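Local atomic coordinates of branched-chain-amino-acid aminotransferase (Pseudomonas sp. UW4, PDB entry 6JIF), a protein that probably catalyses the reversible, pyridoxal-5'-phosphate-dependent transfer of the amino group between branched-chain amino acids and 2-oxoglutarate. Residues I64-Q75 and I151-A162; L230-I238 and G287-S295. One frame throughout, in Å; residues are numbered along the deposited sequence.

Contact 1: residues I64-Q75 and I151-A162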
ATOM      1  N   ILE B  64      12.094 -10.877 -10.126  1.00 28.35           N
ATOM      2  CA  ILE B  64      12.022  -9.424 -10.237  1.00 29.58           C
ATOM      3  C   ILE B  64      13.105  -8.794  -9.382  1.00 19.59           C
ATOM      4  O   ILE B  64      13.601  -9.393  -8.429  1.00 22.99           O
ATOM      5  CB  ILE B  64      10.627  -8.889  -9.866  1.00 22.00           C
ATOM      6  CG1 ILE B  64      10.307  -9.182  -8.389  1.00 22.69           C
ATOM      7  CG2 ILE B  64       9.583  -9.582 -10.796  1.00 22.77           C
ATOM      8  CD1 ILE B  64       9.000  -8.538  -7.855  1.00 22.76           C
ATOM      9  N   SER B  65      13.524  -7.606  -9.781  1.00 19.84           N
ATOM     10  CA  SER B  65      14.608  -6.940  -9.076  1.00 20.18           C
ATOM     11  C   SER B  65      14.317  -6.775  -7.598  1.00 26.58           C
ATOM     12  O   SER B  65      13.162  -6.579  -7.200  1.00 22.73           O
ATOM     13  CB  SER B  65      14.859  -5.551  -9.660  1.00 24.94           C
ATOM     14  OG  SER B  65      15.854  -4.869  -8.883  1.00 25.90           O
ATOM     15  N   GLU B  66      15.394  -6.852  -6.776  1.00 20.61           N
ATOM     16  CA  GLU B  66      15.267  -6.509  -5.373  1.00 20.41           C
ATOM     17  C   GLU B  66      14.830  -5.064  -5.197  1.00 21.44           C
ATOM     18  O   GLU B  66      14.268  -4.729  -4.165  1.00 23.59           O
ATOM     19  CB  GLU B  66      16.590  -6.733  -4.615  1.00 21.64           C
ATOM     20  CG  GLU B  66      17.744  -5.751  -4.981  1.00 28.31           C
ATOM     21  CD  GLU B  66      19.094  -6.157  -4.404  1.00 31.82           C
ATOM     22  OE1 GLU B  66      19.183  -7.161  -3.647  1.00 32.41           O
ATOM     23  OE2 GLU B  66      20.092  -5.491  -4.725  1.00 28.65           O
ATOM     24  N   GLY B  67      15.072  -4.207  -6.188  1.00 19.64           N
ATOM     25  CA  GLY B  67      14.643  -2.843  -6.084  1.00 23.41           C
ATOM     26  C   GLY B  67      13.312  -2.567  -6.731  1.00 22.47           C
ATOM     27  O   GLY B  67      13.088  -1.413  -7.091  1.00 20.76           O
ATOM     28  N   SER B  68      12.435  -3.570  -6.907  1.00 20.37           N
ATOM     29  CA  SER B  68      11.159  -3.359  -7.608  1.00 16.71           C
ATOM     30  C   SER B  68      10.279  -2.378  -6.852  1.00 21.90           C
ATOM     31  O   SER B  68      10.081  -2.534  -5.654  1.00 20.20           O
ATOM     32  CB  SER B  68      10.380  -4.659  -7.792  1.00 19.15           C
ATOM     33  OG  SER B  68      11.029  -5.478  -8.742  1.00 17.91           O
ATOM     34  N   THR B  69       9.727  -1.372  -7.557  1.00 16.47           N
ATOM     35  CA  THR B  69       8.828  -0.480  -6.839  1.00 15.14           C
ATOM     36  C   THR B  69       7.608  -1.225  -6.305  1.00 16.83           C
ATOM     37  O   THR B  69       6.968  -0.750  -5.365  1.00 16.59           O
ATOM     38  CB  THR B  69       8.354   0.675  -7.703  1.00 14.97           C
ATOM     39  OG1 THR B  69       7.627   0.163  -8.815  1.00 15.75           O
ATOM     40  CG2 THR B  69       9.551   1.607  -8.161  1.00 15.69           C
ATOM     41  N   ALA B  70       7.230  -2.347  -6.919  1.00 14.41           N
ATOM     42  CA  ALA B  70       6.089  -3.077  -6.410  1.00 13.97           C
ATOM     43  C   ALA B  70       6.360  -3.602  -5.019  1.00 16.86           C
ATOM     44  O   ALA B  70       5.390  -3.863  -4.306  1.00 17.53           O
ATOM     45  CB  ALA B  70       5.747  -4.237  -7.331  1.00 15.63           C
ATOM     46  N   LEU B  71       7.633  -3.794  -4.656  1.00 15.51           N
ATOM     47  CA  LEU B  71       8.023  -4.367  -3.364  1.00 15.40           C
ATOM     48  C   LEU B  71       8.435  -3.315  -2.354  1.00 22.31           C
ATOM     49  O   LEU B  71       8.438  -3.602  -1.152  1.00 17.76           O
ATOM     50  CB  LEU B  71       9.179  -5.389  -3.503  1.00 16.17           C
ATOM     51  CG  LEU B  71       8.849  -6.631  -4.374  1.00 16.41           C
ATOM     52  CD1 LEU B  71      10.164  -7.361  -4.630  1.00 19.20           C
ATOM     53  CD2 LEU B  71       7.752  -7.577  -3.768  1.00 19.92           C
ATOM     54  N   HIS B  72       8.776  -2.110  -2.793  1.00 17.06           N
ATOM     55  CA  HIS B  72       9.208  -1.066  -1.883  1.00 18.94           C
ATOM     56  C   HIS B  72       8.204   0.049  -1.738  1.00 16.20           C
ATOM     57  O   HIS B  72       8.077   0.589  -0.663  1.00 18.14           O
ATOM     58  CB  HIS B  72      10.514  -0.433  -2.357  1.00 20.30           C
ATOM     59  CG  HIS B  72      11.669  -1.366  -2.255  1.00 21.92           C
ATOM     60  ND1 HIS B  72      12.585  -1.278  -1.237  1.00 20.15           N
ATOM     61  CD2 HIS B  72      11.989  -2.472  -2.967  1.00 20.12           C
ATOM     62  CE1 HIS B  72      13.470  -2.252  -1.361  1.00 23.45           C
ATOM     63  NE2 HIS B  72      13.120  -2.999  -2.394  1.00 22.90           N
ATOM     64  N   TYR B  73       7.542   0.437  -2.829  1.00 16.47           N
ATOM     65  CA  TYR B  73       6.690   1.627  -2.814  1.00 14.66           C
ATOM     66  C   TYR B  73       5.259   1.295  -3.220  1.00 18.63           C
ATOM     67  O   TYR B  73       4.520   2.183  -3.686  1.00 15.41           O
ATOM     68  CB  TYR B  73       7.296   2.705  -3.725  1.00 15.38           C
ATOM     69  CG  TYR B  73       8.701   3.042  -3.349  1.00 15.65           C
ATOM     70  CD1 TYR B  73       9.001   3.696  -2.144  1.00 20.80           C
ATOM     71  CD2 TYR B  73       9.747   2.752  -4.209  1.00 21.07           C
ATOM     72  CE1 TYR B  73      10.302   4.043  -1.835  1.00 20.39           C
ATOM     73  CE2 TYR B  73      11.076   3.057  -3.876  1.00 18.02           C
ATOM     74  CZ  TYR B  73      11.342   3.718  -2.727  1.00 21.15           C
ATOM     75  OH  TYR B  73      12.639   4.039  -2.407  1.00 23.38           O
ATOM     76  N   GLY B  74       4.839   0.035  -3.028  1.00 14.47           N
ATOM     77  CA  GLY B  74       3.431  -0.255  -3.206  1.00 13.45           C
ATOM     78  C   GLY B  74       2.912  -0.089  -4.604  1.00 18.31           C
ATOM     79  O   GLY B  74       1.707   0.066  -4.765  1.00 16.46           O
ATOM     80  N   GLN B  75       3.786  -0.133  -5.639  1.00 14.57           N
ATOM     81  CA  GLN B  75       3.294   0.172  -6.992  1.00 15.40           C
ATOM     82  C   GLN B  75       2.743  -1.115  -7.606  1.00 15.17           C
ATOM     83  O   GLN B  75       3.439  -1.842  -8.323  1.00 14.55           O
ATOM     84  CB  GLN B  75       4.394   0.787  -7.855  1.00 14.30           C
ATOM     85  CG  GLN B  75       3.759   1.461  -8.975  1.00 19.99           C
ATOM     86  CD  GLN B  75       4.743   2.160  -9.900  1.00 21.63           C
ATOM     87  OE1 GLN B  75       5.921   1.797  -9.986  1.00 17.57           O
ATOM     88  NE2 GLN B  75       4.252   3.164 -10.602  1.00 14.48           N
ATOM     89  N   ILE B 151       2.439  -4.754 -11.896  1.00 14.32           N
ATOM     90  CA  ILE B 151       3.383  -4.446 -10.823  1.00 14.54           C
ATOM     91  C   ILE B 151       4.617  -3.726 -11.396  1.00 18.91           C
ATOM     92  O   ILE B 151       5.083  -4.074 -12.481  1.00 16.90           O
ATOM     93  CB  ILE B 151       3.809  -5.722 -10.068  1.00 19.18           C
ATOM     94  CG1 ILE B 151       4.391  -6.770 -10.994  1.00 13.89           C
ATOM     95  CG2 ILE B 151       2.696  -6.249  -9.158  1.00 16.50           C
ATOM     96  CD1 ILE B 151       5.205  -7.778 -10.190  1.00 18.33           C
ATOM     97  N   GLY B 152       5.171  -2.776 -10.628  1.00 17.26           N
ATOM     98  CA  GLY B 152       6.403  -2.068 -11.016  1.00 19.04           C
ATOM     99  C   GLY B 152       7.627  -2.902 -10.688  1.00 17.49           C
ATOM    100  O   GLY B 152       7.782  -3.385  -9.564  1.00 18.06           O
ATOM    101  N   VAL B 153       8.500  -3.079 -11.672  1.00 16.04           N
ATOM    102  CA  VAL B 153       9.676  -3.933 -11.549  1.00 23.14           C
ATOM    103  C   VAL B 153      10.874  -3.243 -12.199  1.00 18.22           C
ATOM    104  O   VAL B 153      10.783  -2.128 -12.740  1.00 20.87           O
ATOM    105  CB  VAL B 153       9.449  -5.331 -12.178  1.00 17.83           C
ATOM    106  CG1 VAL B 153       8.157  -6.042 -11.550  1.00 16.53           C
ATOM    107  CG2 VAL B 153       9.333  -5.237 -13.668  1.00 21.60           C
ATOM    108  N   GLY B 154      12.006  -3.934 -12.153  1.00 22.51           N
ATOM    109  CA  GLY B 154      13.275  -3.395 -12.604  1.00 24.01           C
ATOM    110  C   GLY B 154      14.024  -2.733 -11.453  1.00 22.14           C
ATOM    111  O   GLY B 154      13.452  -2.387 -10.422  1.00 25.33           O
ATOM    112  N   ASP B 155      15.333  -2.561 -11.648  1.00 26.44           N
ATOM    113  CA  ASP B 155      16.185  -1.910 -10.653  1.00 20.83           C
ATOM    114  C   ASP B 155      15.772  -0.467 -10.406  1.00 24.58           C
ATOM    115  O   ASP B 155      15.745   0.348 -11.338  1.00 27.00           O
ATOM    116  CB  ASP B 155      17.626  -1.899 -11.106  1.00 27.08           C
ATOM    117  CG  ASP B 155      18.245  -3.271 -11.237  1.00 28.47           C
ATOM    118  OD1 ASP B 155      17.648  -4.287 -10.822  1.00 27.98           O
ATOM    119  OD2 ASP B 155      19.401  -3.294 -11.734  1.00 30.31           O
ATOM    120  N   ASN B 156      15.588  -0.120  -9.131  1.00 25.78           N
ATOM    121  CA  ASN B 156      15.246   1.241  -8.746  1.00 26.62           C
ATOM    122  C   ASN B 156      15.547   1.487  -7.274  1.00 23.75           C
ATOM    123  O   ASN B 156      15.498   0.572  -6.450  1.00 26.60           O
ATOM    124  CB  ASN B 156      13.756   1.533  -8.997  1.00 22.02           C
ATOM    125  CG  ASN B 156      13.393   2.935  -8.593  1.00 25.99           C
ATOM    126  OD1 ASN B 156      13.806   3.877  -9.251  1.00 23.83           O
ATOM    127  ND2 ASN B 156      12.661   3.090  -7.474  1.00 25.11           N
ATOM    128  N   ILE B 157      15.799   2.749  -6.943  1.00 26.74           N
ATOM    129  CA  ILE B 157      15.696   3.232  -5.569  1.00 21.71           C
ATOM    130  C   ILE B 157      15.168   4.666  -5.611  1.00 29.11           C
ATOM    131  O   ILE B 157      15.528   5.451  -6.501  1.00 25.67           O
ATOM    132  CB  ILE B 157      17.036   3.146  -4.809  1.00 21.91           C
ATOM    133  CG1 ILE B 157      16.813   3.206  -3.315  1.00 24.62           C
ATOM    134  CG2 ILE B 157      17.986   4.257  -5.187  1.00 24.57           C
ATOM    135  CD1 ILE B 157      16.786   1.866  -2.748  1.00 32.03           C
ATOM    136  N   GLY B 158      14.371   5.028  -4.597  1.00 22.90           N
ATOM    137  CA  GLY B 158      13.797   6.367  -4.543  1.00 23.05           C
ATOM    138  C   GLY B 158      12.405   6.376  -5.103  1.00 26.64           C
ATOM    139  O   GLY B 158      12.136   5.766  -6.144  1.00 19.32           O
ATOM    140  N   VAL B 159      11.468   7.009  -4.397  1.00 28.65           N
ATOM    141  CA  VAL B 159      10.074   6.825  -4.782  1.00 26.74           C
ATOM    142  C   VAL B 159       9.818   7.525  -6.124  1.00 24.15           C
ATOM    143  O   VAL B 159       9.956   8.743  -6.245  1.00 26.96           O
ATOM    144  CB  VAL B 159       9.146   7.311  -3.656  1.00 30.01           C
ATOM    145  CG1 VAL B 159       9.553   8.689  -3.199  1.00 30.56           C
ATOM    146  CG2 VAL B 159       7.690   7.223  -4.078  1.00 28.04           C
ATOM    147  N   ARG B 160       9.435   6.749  -7.139  1.00 23.99           N
ATOM    148  CA  ARG B 160       9.096   7.226  -8.482  1.00 22.61           C
ATOM    149  C   ARG B 160       8.422   6.072  -9.210  1.00 17.54           C
ATOM    150  O   ARG B 160       8.403   4.945  -8.725  1.00 21.53           O
ATOM    151  CB  ARG B 160      10.313   7.670  -9.273  1.00 23.88           C
ATOM    152  CG  ARG B 160      11.152   6.453  -9.754  1.00 22.93           C
ATOM    153  CD  ARG B 160      12.342   6.915 -10.558  1.00 30.44           C
ATOM    154  NE  ARG B 160      13.036   8.037  -9.930  1.00 30.82           N
ATOM    155  CZ  ARG B 160      14.030   7.916  -9.055  1.00 31.22           C
ATOM    156  NH1 ARG B 160      14.440   6.721  -8.682  1.00 29.96           N
ATOM    157  NH2 ARG B 160      14.610   9.000  -8.549  1.00 35.68           N
ATOM    158  N   THR B 161       7.870   6.349 -10.383  1.00 20.56           N
ATOM    159  CA  THR B 161       7.265   5.243 -11.130  1.00 16.63           C
ATOM    160  C   THR B 161       8.375   4.338 -11.675  1.00 18.06           C
ATOM    161  O   THR B 161       9.488   4.789 -11.981  1.00 23.29           O
ATOM    162  CB  THR B 161       6.361   5.781 -12.228  1.00 21.43           C
ATOM    163  OG1 THR B 161       5.525   4.718 -12.706  1.00 19.59           O
ATOM    164  CG2 THR B 161       7.171   6.368 -13.342  1.00 19.14           C
ATOM    165  N   ALA B 162       8.094   3.039 -11.749  1.00 15.79           N
ATOM    166  CA  ALA B 162       9.150   2.090 -12.076  1.00 16.57           C
ATOM    167  C   ALA B 162       9.624   2.244 -13.521  1.00 20.63           C
ATOM    168  O   ALA B 162       8.892   2.767 -14.358  1.00 23.82           O
ATOM    169  CB  ALA B 162       8.675   0.670 -11.815  1.00 15.80           C
TER
HETATM  170  O   HOH W   1      12.849  -6.854 -12.482  1.00 22.03           O
HETATM  171  O   HOH W   2      11.872   0.654  -6.090  1.00 23.07           O
HETATM  172  O   HOH W   3      11.153  -0.772 -10.039  1.00 18.02           O
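Gln-75 grips the end of segment 151-162 with both ends of its side-chain amide. NE2 donates a nearly straight bond to Thr-161 OG1 at 2.9 Å, in the amide plane. OE1 takes Ala-162 N at 3.1 Å on a lone pair. The carbonyl of Gln-75 also binds Gly-152 N. Near the other end of the contact, Ser-65 OG reaches Asp-155 OD1 at 2.7 Å, on the anti side of the carboxylate. Between them Ala-70 N bonds to Gly-152 O. Val-159 CA sits over the centre of one face of the Tyr-73 ring, 3.9 Å from the centroid, a CH-pi contact; His-72 CB lies on the opposite face, toward the rim. The phenol OH accepts from Gly-158 N at 3.0 Å.

A second shell fixes these groups. Thr-69 OG1 stands between its backbone N and carbonyl carbon (chi1 62°), which sends it to Gln-75 OE1 at 2.6 Å. Two donors thus hold that oxygen, which probably fixes the orientation of the amide. The methyl CG2, anti to the carbonyl carbon, turns to Asn-156 ND2 and Arg-160 O. Ser-65 OG accepts from Gly-67 N, an ST turn. Water 2 joins Gly-67 O to Asn-156 ND2, and water 3 joins Thr-69 N to Gly-154 O.

The contact packs the short helix 69-72 and its flanking turns against the end of strand 143-153 and the loop after it. Strand 164-174 pairs with 143-153 alongside. Gln-75 NE2 also bonds to Leu-110 O, and Thr-161 OG1 to Leu-111 O. Ile-64 lies in an antiparallel ladder with a strand of the second subunit.

Contact 2: residues L230-I238 and G287-S295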
ATOM      1  N   LEU B 230     -15.794   2.565   8.236  1.00 11.70           N
ATOM      2  CA  LEU B 230     -16.593   3.773   8.129  1.00 12.44           C
ATOM      3  C   LEU B 230     -15.823   4.834   7.354  1.00 11.76           C
ATOM      4  O   LEU B 230     -14.613   4.724   7.145  1.00 13.87           O
ATOM      5  CB  LEU B 230     -16.977   4.310   9.531  1.00 11.98           C
ATOM      6  CG  LEU B 230     -17.729   3.279  10.408  1.00 12.35           C
ATOM      7  CD1 LEU B 230     -18.197   4.002  11.631  1.00 13.94           C
ATOM      8  CD2 LEU B 230     -18.937   2.632   9.725  1.00 15.45           C
ATOM      9  N   ASP B 231     -16.518   5.903   7.009  1.00 12.18           N
ATOM     10  CA  ASP B 231     -15.824   6.989   6.283  1.00 12.55           C
ATOM     11  C   ASP B 231     -14.659   7.518   7.122  1.00 12.77           C
ATOM     12  O   ASP B 231     -14.797   7.695   8.344  1.00 14.09           O
ATOM     13  CB  ASP B 231     -16.798   8.097   5.915  1.00 13.16           C
ATOM     14  CG  ASP B 231     -17.208   8.919   7.073  1.00 20.65           C
ATOM     15  OD1 ASP B 231     -18.051   8.422   7.841  1.00 17.37           O
ATOM     16  OD2 ASP B 231     -16.731  10.056   7.194  1.00 20.41           O
ATOM     17  N   PRO B 232     -13.482   7.705   6.523  1.00 14.26           N
ATOM     18  CA  PRO B 232     -12.305   7.988   7.320  1.00 14.76           C
ATOM     19  C   PRO B 232     -12.322   9.387   7.923  1.00 15.90           C
ATOM     20  O   PRO B 232     -11.682   9.602   8.962  1.00 17.81           O
ATOM     21  CB  PRO B 232     -11.154   7.788   6.306  1.00 14.56           C
ATOM     22  CG  PRO B 232     -11.804   7.952   4.935  1.00 17.30           C
ATOM     23  CD  PRO B 232     -13.152   7.274   5.160  1.00 13.49           C
ATOM     24  N   MET B 233     -13.082  10.349   7.349  1.00 14.27           N
ATOM     25  CA  MET B 233     -13.073  11.708   7.915  1.00 16.31           C
ATOM     26  C   MET B 233     -13.864  11.787   9.218  1.00 20.02           C
ATOM     27  O   MET B 233     -13.462  12.487  10.151  1.00 19.40           O
ATOM     28  CB  MET B 233     -13.630  12.686   6.893  1.00 15.83           C
ATOM     29  CG  MET B 233     -13.407  14.138   7.311  1.00 19.39           C
ATOM     30  SD  MET B 233     -13.472  15.301   5.969  1.00 23.95           S
ATOM     31  CE  MET B 233     -11.789  15.175   5.275  1.00 21.00           C
ATOM     32  N   THR B 234     -15.014  11.079   9.310  1.00 20.68           N
ATOM     33  CA  THR B 234     -15.916  11.266  10.459  1.00 19.07           C
ATOM     34  C   THR B 234     -16.318  10.001  11.179  1.00 14.90           C
ATOM     35  O   THR B 234     -16.866  10.101  12.291  1.00 15.31           O
ATOM     36  CB  THR B 234     -17.217  12.012  10.056  1.00 19.62           C
ATOM     37  OG1 THR B 234     -18.037  11.194   9.225  1.00 18.61           O
ATOM     38  CG2 THR B 234     -16.898  13.286   9.284  1.00 22.92           C
ATOM     39  N   HIS B 235     -16.148   8.830  10.573  1.00 14.02           N
ATOM     40  CA  HIS B 235     -16.592   7.576  11.172  1.00 13.49           C
ATOM     41  C   HIS B 235     -18.053   7.688  11.571  1.00 15.05           C
ATOM     42  O   HIS B 235     -18.498   7.181  12.612  1.00 15.89           O
ATOM     43  CB  HIS B 235     -15.717   7.161  12.341  1.00 17.70           C
ATOM     44  CG  HIS B 235     -14.441   6.539  11.881  1.00 17.60           C
ATOM     45  ND1 HIS B 235     -14.076   5.256  12.204  1.00 22.42           N
ATOM     46  CD2 HIS B 235     -13.445   7.027  11.103  1.00 20.37           C
ATOM     47  CE1 HIS B 235     -12.924   4.959  11.616  1.00 18.95           C
ATOM     48  NE2 HIS B 235     -12.506   6.024  10.968  1.00 20.00           N
ATOM     49  N   THR B 236     -18.836   8.233  10.649  1.00 14.67           N
ATOM     50  CA  THR B 236     -20.286   8.215  10.823  1.00 17.66           C
ATOM     51  C   THR B 236     -21.040   7.422   9.764  1.00 13.84           C
ATOM     52  O   THR B 236     -22.247   7.212   9.935  1.00 15.73           O
ATOM     53  CB  THR B 236     -20.842   9.650  10.865  1.00 15.36           C
ATOM     54  OG1 THR B 236     -20.551  10.340   9.645  1.00 15.54           O
ATOM     55  CG2 THR B 236     -20.273  10.372  12.080  1.00 19.53           C
ATOM     56  N   LYS B 237     -20.376   6.992   8.691  1.00 13.34           N
ATOM     57  CA  LYS B 237     -21.050   6.390   7.532  1.00 13.74           C
ATOM     58  C   LYS B 237     -20.344   5.109   7.111  1.00 12.39           C
ATOM     59  O   LYS B 237     -19.119   5.059   7.081  1.00 15.95           O
ATOM     60  CB  LYS B 237     -21.065   7.409   6.346  1.00 17.18           C
ATOM     61  CG  LYS B 237     -21.967   8.602   6.571  1.00 14.49           C
ATOM     62  CD  LYS B 237     -21.675   9.765   5.573  1.00 18.55           C
ATOM     63  CE  LYS B 237     -20.309  10.361   5.817  1.00 21.39           C
ATOM     64  NZ  LYS B 237     -20.099  11.730   5.170  1.00 22.64           N
ATOM     65  N   ILE B 238     -21.107   4.062   6.783  1.00 14.33           N
ATOM     66  CA  ILE B 238     -20.497   2.816   6.310  1.00 15.48           C
ATOM     67  C   ILE B 238     -19.879   3.009   4.937  1.00 14.22           C
ATOM     68  O   ILE B 238     -20.484   3.608   4.045  1.00 16.65           O
ATOM     69  CB  ILE B 238     -21.565   1.712   6.247  1.00 16.27           C
ATOM     70  CG1 ILE B 238     -22.042   1.422   7.667  1.00 13.32           C
ATOM     71  CG2 ILE B 238     -21.025   0.415   5.572  1.00 14.06           C
ATOM     72  CD1 ILE B 238     -23.226   0.452   7.742  1.00 12.35           C
ATOM     73  N   GLY B 287     -25.813   6.533  -1.727  1.00 19.40           N
ATOM     74  CA  GLY B 287     -25.726   7.740  -0.920  1.00 19.72           C
ATOM     75  C   GLY B 287     -25.065   7.519   0.432  1.00 22.04           C
ATOM     76  O   GLY B 287     -24.194   6.659   0.543  1.00 20.78           O
ATOM     77  N   ASP B 288     -25.464   8.263   1.454  1.00 23.27           N
ATOM     78  CA  ASP B 288     -24.844   8.172   2.782  1.00 16.24           C
ATOM     79  C   ASP B 288     -25.607   7.140   3.600  1.00 19.53           C
ATOM     80  O   ASP B 288     -26.834   7.234   3.745  1.00 18.56           O
ATOM     81  CB  ASP B 288     -24.888   9.509   3.507  1.00 15.88           C
ATOM     82  CG  ASP B 288     -23.957  10.543   2.912  1.00 24.11           C
ATOM     83  OD1 ASP B 288     -22.985  10.150   2.222  1.00 20.69           O
ATOM     84  OD2 ASP B 288     -24.174  11.754   3.189  1.00 25.90           O
ATOM     85  N   VAL B 289     -24.882   6.170   4.137  1.00 15.88           N
ATOM     86  CA  VAL B 289     -25.433   5.095   4.960  1.00 15.06           C
ATOM     87  C   VAL B 289     -24.928   5.347   6.387  1.00 17.17           C
ATOM     88  O   VAL B 289     -23.797   5.002   6.744  1.00 16.07           O
ATOM     89  CB  VAL B 289     -25.027   3.716   4.424  1.00 12.52           C
ATOM     90  CG1 VAL B 289     -25.577   2.588   5.321  1.00 15.32           C
ATOM     91  CG2 VAL B 289     -25.590   3.436   2.922  1.00 18.47           C
ATOM     92  N   PHE B 290     -25.755   5.967   7.221  1.00 15.56           N
ATOM     93  CA  PHE B 290     -25.317   6.316   8.572  1.00 15.69           C
ATOM     94  C   PHE B 290     -25.261   5.120   9.519  1.00 16.35           C
ATOM     95  O   PHE B 290     -26.195   4.306   9.601  1.00 15.59           O
ATOM     96  CB  PHE B 290     -26.238   7.405   9.103  1.00 15.10           C
ATOM     97  CG  PHE B 290     -26.003   8.731   8.423  1.00 15.47           C
ATOM     98  CD1 PHE B 290     -24.882   9.512   8.761  1.00 15.76           C
ATOM     99  CD2 PHE B 290     -26.880   9.220   7.483  1.00 20.80           C
ATOM    100  CE1 PHE B 290     -24.647  10.748   8.119  1.00 17.90           C
ATOM    101  CE2 PHE B 290     -26.653  10.456   6.816  1.00 18.79           C
ATOM    102  CZ  PHE B 290     -25.555  11.217   7.152  1.00 22.98           C
ATOM    103  N   ILE B 291     -24.180   5.047  10.306  1.00 13.96           N
ATOM    104  CA  ILE B 291     -24.041   3.882  11.213  1.00 13.81           C
ATOM    105  C   ILE B 291     -24.995   3.977  12.408  1.00 15.99           C
ATOM    106  O   ILE B 291     -25.312   2.942  13.022  1.00 17.82           O
ATOM    107  CB  ILE B 291     -22.567   3.738  11.650  1.00 18.44           C
ATOM    108  CG1 ILE B 291     -22.324   2.412  12.389  1.00 18.68           C
ATOM    109  CG2 ILE B 291     -22.161   4.941  12.561  1.00 16.00           C
ATOM    110  CD1 ILE B 291     -22.773   1.154  11.646  1.00 17.33           C
ATOM    111  N   ASP B 292     -25.486   5.185  12.738  1.00 17.86           N
ATOM    112  CA  ASP B 292     -26.483   5.360  13.789  1.00 19.31           C
ATOM    113  C   ASP B 292     -27.916   5.100  13.276  1.00 19.77           C
ATOM    114  O   ASP B 292     -28.871   5.213  14.052  1.00 20.88           O
ATOM    115  CB  ASP B 292     -26.386   6.769  14.406  1.00 19.92           C
ATOM    116  CG  ASP B 292     -26.489   7.921  13.340  1.00 27.29           C
ATOM    117  OD1 ASP B 292     -25.544   8.039  12.472  1.00 40.53           O
ATOM    118  OD2 ASP B 292     -27.480   8.729  13.415  1.00 32.22           O
ATOM    119  N   LYS B 293     -28.088   4.662  12.045  1.00 18.98           N
ATOM    120  CA  LYS B 293     -29.423   4.408  11.483  1.00 19.53           C
ATOM    121  C   LYS B 293     -29.540   3.022  10.888  1.00 18.38           C
ATOM    122  O   LYS B 293     -30.200   2.847   9.854  1.00 16.59           O
ATOM    123  CB  LYS B 293     -29.788   5.486  10.448  1.00 21.87           C
ATOM    124  CG  LYS B 293     -29.909   6.908  11.068  1.00 18.58           C
ATOM    125  CD  LYS B 293     -31.003   7.027  12.091  1.00 22.49           C
ATOM    126  CE  LYS B 293     -32.396   6.827  11.555  1.00 23.07           C
ATOM    127  NZ  LYS B 293     -32.777   7.841  10.565  1.00 17.81           N
ATOM    128  N   LEU B 294     -28.917   1.992  11.523  1.00 15.86           N
ATOM    129  CA  LEU B 294     -29.027   0.646  10.952  1.00 17.34           C
ATOM    130  C   LEU B 294     -30.469   0.168  10.916  1.00 18.75           C
ATOM    131  O   LEU B 294     -30.813  -0.679  10.091  1.00 20.05           O
ATOM    132  CB  LEU B 294     -28.184  -0.356  11.753  1.00 14.27           C
ATOM    133  CG  LEU B 294     -26.694  -0.003  11.673  1.00 14.99           C
ATOM    134  CD1 LEU B 294     -25.896  -1.123  12.324  1.00 21.43           C
ATOM    135  CD2 LEU B 294     -26.306   0.113  10.262  1.00 17.26           C
ATOM    136  N   SER B 295     -31.319   0.717  11.778  1.00 19.73           N
ATOM    137  CA  SER B 295     -32.722   0.353  11.763  1.00 22.18           C
ATOM    138  C   SER B 295     -33.431   0.691  10.453  1.00 23.30           C
ATOM    139  O   SER B 295     -34.547   0.198  10.229  1.00 21.38           O
ATOM    140  CB  SER B 295     -33.391   1.021  12.939  1.00 27.59           C
ATOM    141  OG  SER B 295     -33.074   0.244  14.085  1.00 37.40           O
TER
HETATM  142  O   HOH W   4     -20.715  11.725   2.343  1.00 29.74           O
HETATM  143  O   HOH W   5     -22.106   5.699   3.255  1.00 16.33           O
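Lys-237 runs alongside Phe-290, the two side chains pointing the same way. Their backbones form a single beta bridge. Lys-237 CB lies 3.7 Å from Val-289 O. CG comes next, 3.8 Å from Phe-290 CD1, and approaches the ring obliquely. CD rests against the carboxylate of Asp-288, 3.6 Å from its CG. The chain bends at chi3 (-67°), and NZ ends 4.4 Å from Asp-288 OD1, too far for a salt bridge. Water 4 spans this gap, accepting from NZ and donating to OD1.

The bridge has a backbone bond on each side of Lys-237. Ile-238 N donates to Val-289 O at 2.8 Å. Ile-291 N donates to Thr-236 O at 2.9 Å, tilted 33° from the carbonyl plane. Water 5 continues the link from Ile-238 O to Val-289 N.

Beneath the bridge the contact is apolar. Ile-238 CD1 is 4.0 Å from each of Val-289 CG1, Ile-291 CD1 and Leu-294 CD2. Ile-238 and Ile-291 cross at about a right angle. Leu-230 CD1 touches the CG2 branch of Ile-291 more loosely. Ile-291 also meets Tyr-317 and Leu-294 meets Ile-315, both of strand 308-317.

Asp-231 shapes the 230-238 turn. Its OD1 accepts from the backbone N of Thr-236 and Lys-237. Its OD2 accepts from Thr-234 N, an Asx motif, and from Thr-234 OG1. Asp-231 N also bonds to Lys-237 O. This is a hairpin loop between antiparallel strands 227-230 and 238-241, braced by Asp-231. A neighbouring loop, between strands 284-287 and 297-304, is bridged to it within the mixed-sheet part of the class IV aminotransferase fold, which carries the cofactor. The Ile-238 side chain lies about 10 Å from pyridoxal-5'-phosphate.

How the contacts relate
Both segments of contact 1 come before contact 2 along the chain. Their centres are 36 Å apart, and their nearest atoms about 18 Å. They share no sheet. Contact 1 lies at the end of strand 143-153, in the antiparallel sheet that also holds 164-174. Contact 2 ties loops of the mixed sheet that includes strands 227-230, 238-241 and 297-304. Both reach the second subunit, but unequally. Contact 1 meets it through many residues, including a shared beta ladder; contact 2 comes near it with two residues, and Met-233 packs on Met-233 of that subunit. Contact 1 therefore probably helps shape the dimer interface, while contact 2 belongs to the cofactor-binding part.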